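Local coordinates for protein beta-galactosidase/beta-glucuronidase (Faecalibacterium prausnitzii L2-6, PDB 6MVF) that probably hydrolyses beta-glucuronides as a glycoside hydrolase family 2 enzyme of the gut microbiome, and binds flavin mononucleotide, at residues T211-I216 / S226-S231; C222-A227 / I238-A243. All coordinates share one frame; numbering follows the deposited sequence.

From the N terminus, strand 211-217 comes first, then strand 223-230, then strand 236-240. Contact 1 closes a beta hairpin by bringing 226-231 back along 211-216; contact 2 closes the next connection, setting 238-243 beside 222-227. The two closures interleave rather than nest, because 222-227 lies inside the span of contact 1 while 238-243 lies beyond it. S226 and A227 belong to both, and the contact centres are 13 Å apart. Contact 1 is pairing within one sheet. Contact 2 instead joins that sheet to the one holding strands 195-204 and 236-240, with packing of Y214 CB on I238 CD1 bridging the two.

Contact 1 (T211-I216 / S226-S231); sequences TVMYSI and SAVRPS
Y214 meets R229 at the edge of its ring, where R229 CG lies near the ring plane 4.0 Å from Y214 CE2. These residues belong to a beta hairpin, strands 211-217 and 223-230, in the family 2 domain that is typically an immunoglobulin-like sandwich. With Y214 CG beside the backbone N (chi1 -66°), the ring folds back along its own strand, and V212 CG1 rests 3.4 Å above one ring face, offset toward the rim. The antiparallel register rests on two hydrogen-bonded pairs, V212 with R229 and Y214 with A227. Of their bonds, V212 N to R229 O is the straightest (2.9 Å, 170° at the hydrogen), while Y214 N approaches A227 O almost in line with its C=O bond. On the face bearing M213 and V228, M213 CG touches V228 CG1 at 4.2 Å. The phenol oxygen of Y214 is bonded to S201 OG and T234 O, which ties the hairpin toward the opposing sheet; the ring is about 11 Å from the bound FMN. R229 NH1 forms a salt bridge with E652 OE1 of the second subunit, and the chain bends at chi2 and chi3, bringing R229 NE back to V228 O at 3.1 Å.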
# COMPACT_ATOMS: atom_id res chain seq x y z
N THR A 211 -20.90 30.97 6.18
CA THR A 211 -19.73 31.65 5.65
C THR A 211 -18.94 30.70 4.74
O THR A 211 -19.15 29.49 4.73
CB THR A 211 -18.81 32.15 6.77
OG1 THR A 211 -18.56 31.09 7.69
CG2 THR A 211 -19.40 33.34 7.50
N VAL A 212 -18.03 31.27 3.97
CA VAL A 212 -17.06 30.49 3.20
C VAL A 212 -15.67 30.80 3.74
O VAL A 212 -15.20 31.95 3.68
CB VAL A 212 -17.16 30.79 1.70
CG1 VAL A 212 -16.04 30.08 0.94
CG2 VAL A 212 -18.53 30.36 1.16
N MET A 213 -15.00 29.78 4.29
CA MET A 213 -13.66 29.92 4.85
C MET A 213 -12.68 29.35 3.83
O MET A 213 -12.71 28.16 3.52
CB MET A 213 -13.54 29.20 6.19
CG MET A 213 -14.58 29.66 7.22
SD MET A 213 -14.34 28.89 8.84
CE MET A 213 -14.13 27.18 8.33
N TYR A 214 -11.84 30.22 3.29
CA TYR A 214 -10.86 29.87 2.29
C TYR A 214 -9.51 29.63 2.94
O TYR A 214 -9.08 30.41 3.78
CB TYR A 214 -10.70 31.00 1.27
CG TYR A 214 -11.90 31.29 0.41
CD1 TYR A 214 -12.32 30.39 -0.54
CD2 TYR A 214 -12.58 32.50 0.52
CE1 TYR A 214 -13.39 30.66 -1.35
CE2 TYR A 214 -13.66 32.78 -0.29
CZ TYR A 214 -14.05 31.86 -1.23
OH TYR A 214 -15.13 32.11 -2.04
N SER A 215 -8.85 28.56 2.54
CA SER A 215 -7.53 28.22 3.04
C SER A 215 -6.65 27.81 1.87
O SER A 215 -7.09 27.07 0.99
CB SER A 215 -7.63 27.09 4.07
OG SER A 215 -6.35 26.54 4.34
N ILE A 216 -5.41 28.30 1.84
CA ILE A 216 -4.46 27.98 0.78
C ILE A 216 -3.31 27.19 1.39
O ILE A 216 -2.65 27.66 2.33
CB ILE A 216 -3.95 29.24 0.06
CG1 ILE A 216 -5.08 29.96 -0.68
CG2 ILE A 216 -2.87 28.87 -0.94
CD1 ILE A 216 -4.70 31.30 -1.24
N SER A 226 -5.25 32.60 4.26
CA SER A 226 -6.67 32.30 4.44
C SER A 226 -7.46 33.59 4.44
O SER A 226 -6.91 34.67 4.64
CB SER A 226 -6.91 31.52 5.74
OG SER A 226 -6.36 32.20 6.84
N ALA A 227 -8.77 33.46 4.21
CA ALA A 227 -9.70 34.57 4.29
C ALA A 227 -11.10 34.00 4.40
O ALA A 227 -11.33 32.82 4.11
CB ALA A 227 -9.61 35.53 3.10
N VAL A 228 -12.04 34.85 4.79
CA VAL A 228 -13.41 34.43 5.07
C VAL A 228 -14.39 35.40 4.42
O VAL A 228 -14.16 36.61 4.38
CB VAL A 228 -13.63 34.33 6.60
CG1 VAL A 228 -15.03 33.84 6.92
CG2 VAL A 228 -12.55 33.40 7.20
N ARG A 229 -15.49 34.87 3.89
CA ARG A 229 -16.46 35.68 3.18
C ARG A 229 -17.86 35.29 3.61
O ARG A 229 -18.06 34.17 4.10
CB ARG A 229 -16.33 35.54 1.65
CG ARG A 229 -15.13 36.26 1.04
CD ARG A 229 -15.40 37.73 0.87
NE ARG A 229 -15.10 38.46 2.08
CZ ARG A 229 -15.58 39.67 2.37
NH1 ARG A 229 -15.23 40.24 3.51
NH2 ARG A 229 -16.41 40.29 1.52
N PRO A 230 -18.84 36.18 3.43
CA PRO A 230 -20.24 35.76 3.55
C PRO A 230 -20.60 34.78 2.45
O PRO A 230 -20.10 34.87 1.32
CB PRO A 230 -21.02 37.08 3.38
CG PRO A 230 -20.05 38.12 3.65
CD PRO A 230 -18.73 37.63 3.20
N SER A 231 -21.49 33.84 2.76
CA SER A 231 -21.81 32.84 1.75
C SER A 231 -22.54 33.40 0.53
O SER A 231 -22.71 32.67 -0.44
CB SER A 231 -22.63 31.69 2.36
OG SER A 231 -23.95 32.07 2.69

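Contact 2 (C222-A227 / I238-A243); sequences CEVASA and IYVPDA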
# COMPACT_ATOMS: atom_id res chain seq x y z
N CYS A 222 1.10 22.65 4.05
CA CYS A 222 0.97 23.62 5.14
C CYS A 222 0.14 24.82 4.72
O CYS A 222 0.34 25.39 3.63
CB CYS A 222 2.34 24.12 5.60
SG CYS A 222 3.50 22.85 6.13
N GLU A 223 -0.76 25.26 5.59
CA GLU A 223 -1.52 26.47 5.31
C GLU A 223 -0.60 27.69 5.26
O GLU A 223 0.27 27.86 6.12
CB GLU A 223 -2.61 26.66 6.34
CG GLU A 223 -3.67 27.65 5.92
CD GLU A 223 -4.54 28.07 7.06
OE1 GLU A 223 -4.00 28.66 8.03
OE2 GLU A 223 -5.77 27.79 7.00
N VAL A 224 -0.77 28.54 4.25
CA VAL A 224 0.03 29.75 4.11
C VAL A 224 -0.80 31.03 4.05
O VAL A 224 -0.23 32.12 4.22
CB VAL A 224 0.96 29.66 2.87
CG1 VAL A 224 2.14 28.75 3.17
CG2 VAL A 224 0.18 29.15 1.65
N ALA A 225 -2.10 30.95 3.81
CA ALA A 225 -2.96 32.12 3.68
C ALA A 225 -4.40 31.67 3.82
O ALA A 225 -4.73 30.50 3.56
CB ALA A 225 -2.73 32.85 2.35
N SER A 226 -5.25 32.60 4.26
CA SER A 226 -6.67 32.30 4.44
C SER A 226 -7.46 33.59 4.44
O SER A 226 -6.91 34.67 4.64
CB SER A 226 -6.91 31.52 5.74
OG SER A 226 -6.36 32.20 6.84
N ALA A 227 -8.77 33.46 4.21
CA ALA A 227 -9.70 34.57 4.29
C ALA A 227 -11.10 34.00 4.40
O ALA A 227 -11.33 32.82 4.11
CB ALA A 227 -9.61 35.53 3.10
N ILE A 238 -6.62 36.62 -2.13
CA ILE A 238 -5.73 36.18 -1.06
C ILE A 238 -4.29 36.23 -1.55
O ILE A 238 -4.00 35.83 -2.67
CB ILE A 238 -6.08 34.76 -0.58
CG1 ILE A 238 -7.60 34.58 -0.49
CG2 ILE A 238 -5.37 34.46 0.73
CD1 ILE A 238 -8.02 33.48 0.44
N TYR A 239 -3.40 36.72 -0.70
CA TYR A 239 -2.01 36.94 -1.04
C TYR A 239 -1.13 35.91 -0.34
O TYR A 239 -1.22 35.73 0.88
CB TYR A 239 -1.58 38.35 -0.65
CG TYR A 239 -0.11 38.61 -0.88
CD1 TYR A 239 0.35 39.04 -2.12
CD2 TYR A 239 0.81 38.42 0.15
CE1 TYR A 239 1.69 39.28 -2.34
CE2 TYR A 239 2.16 38.65 -0.06
CZ TYR A 239 2.60 39.08 -1.31
OH TYR A 239 3.94 39.32 -1.51
N VAL A 240 -0.26 35.26 -1.09
CA VAL A 240 0.72 34.32 -0.57
C VAL A 240 2.10 34.94 -0.76
O VAL A 240 2.49 35.23 -1.90
CB VAL A 240 0.63 32.95 -1.28
CG1 VAL A 240 1.80 32.05 -0.87
CG2 VAL A 240 -0.70 32.28 -0.98
N PRO A 241 2.87 35.17 0.30
CA PRO A 241 4.24 35.64 0.12
C PRO A 241 5.15 34.52 -0.37
O PRO A 241 4.87 33.33 -0.19
CB PRO A 241 4.64 36.12 1.51
CG PRO A 241 3.81 35.30 2.42
CD PRO A 241 2.52 35.00 1.72
N ASP A 242 6.24 34.93 -1.02
CA ASP A 242 7.29 34.01 -1.45
C ASP A 242 6.72 32.84 -2.25
O ASP A 242 6.96 31.66 -1.95
CB ASP A 242 8.08 33.50 -0.24
CG ASP A 242 8.72 34.63 0.55
OD1 ASP A 242 9.36 35.52 -0.08
OD2 ASP A 242 8.57 34.63 1.81
N ALA A 243 5.95 33.16 -3.28
CA ALA A 243 5.23 32.14 -4.02
C ALA A 243 6.20 31.25 -4.80
O ALA A 243 7.17 31.73 -5.39
CB ALA A 243 4.25 32.79 -4.98
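Two peptide groups of 222-227 carry I238 on the same face: I238 CG2 sits over the A225-S226 plane, 4.0 Å from S226 N, and I238 CD1 over the next plane, 3.8 Å from A227 N. At a third flat group, the Y239 carbonyl, A225 CB lies 3.6 Å from Y239 O, well off the carbonyl plane. The isoleucine branches divide the work. CG2, which lies opposite the backbone N because CG1 is turned to the N side (chi1 -41°), presses on A225 CB at 3.5 Å, whereas CD1, at the end of the extended arm, meets A227 CB at 3.7 Å. The axes of strands 223-227 and 238-240 run antiparallel at 164° and come no closer than 6.7 Å, and the contact is made by side chains without cross-strand hydrogen bonding. This is consistent with packing between the two sheets of a beta sandwich, since I238 and V240 form their backbone bonds with F197 and A195 instead. V240 extends the apolar seam: its CG2 is 3.9 Å from A225 CB, and its CG1 meets V224 CG2 at 4.2 Å, the two valines crossing at a slant. An alanine at I238 removes both branches and would probably open a gap between the sheets, leaving A225 CB and A227 CB without these apolar partners. At the subunit interface, S226 and A227 pair with a parallel strand of the second subunit, and Y239 O is hydrogen-bonded to S648 OG of that chain.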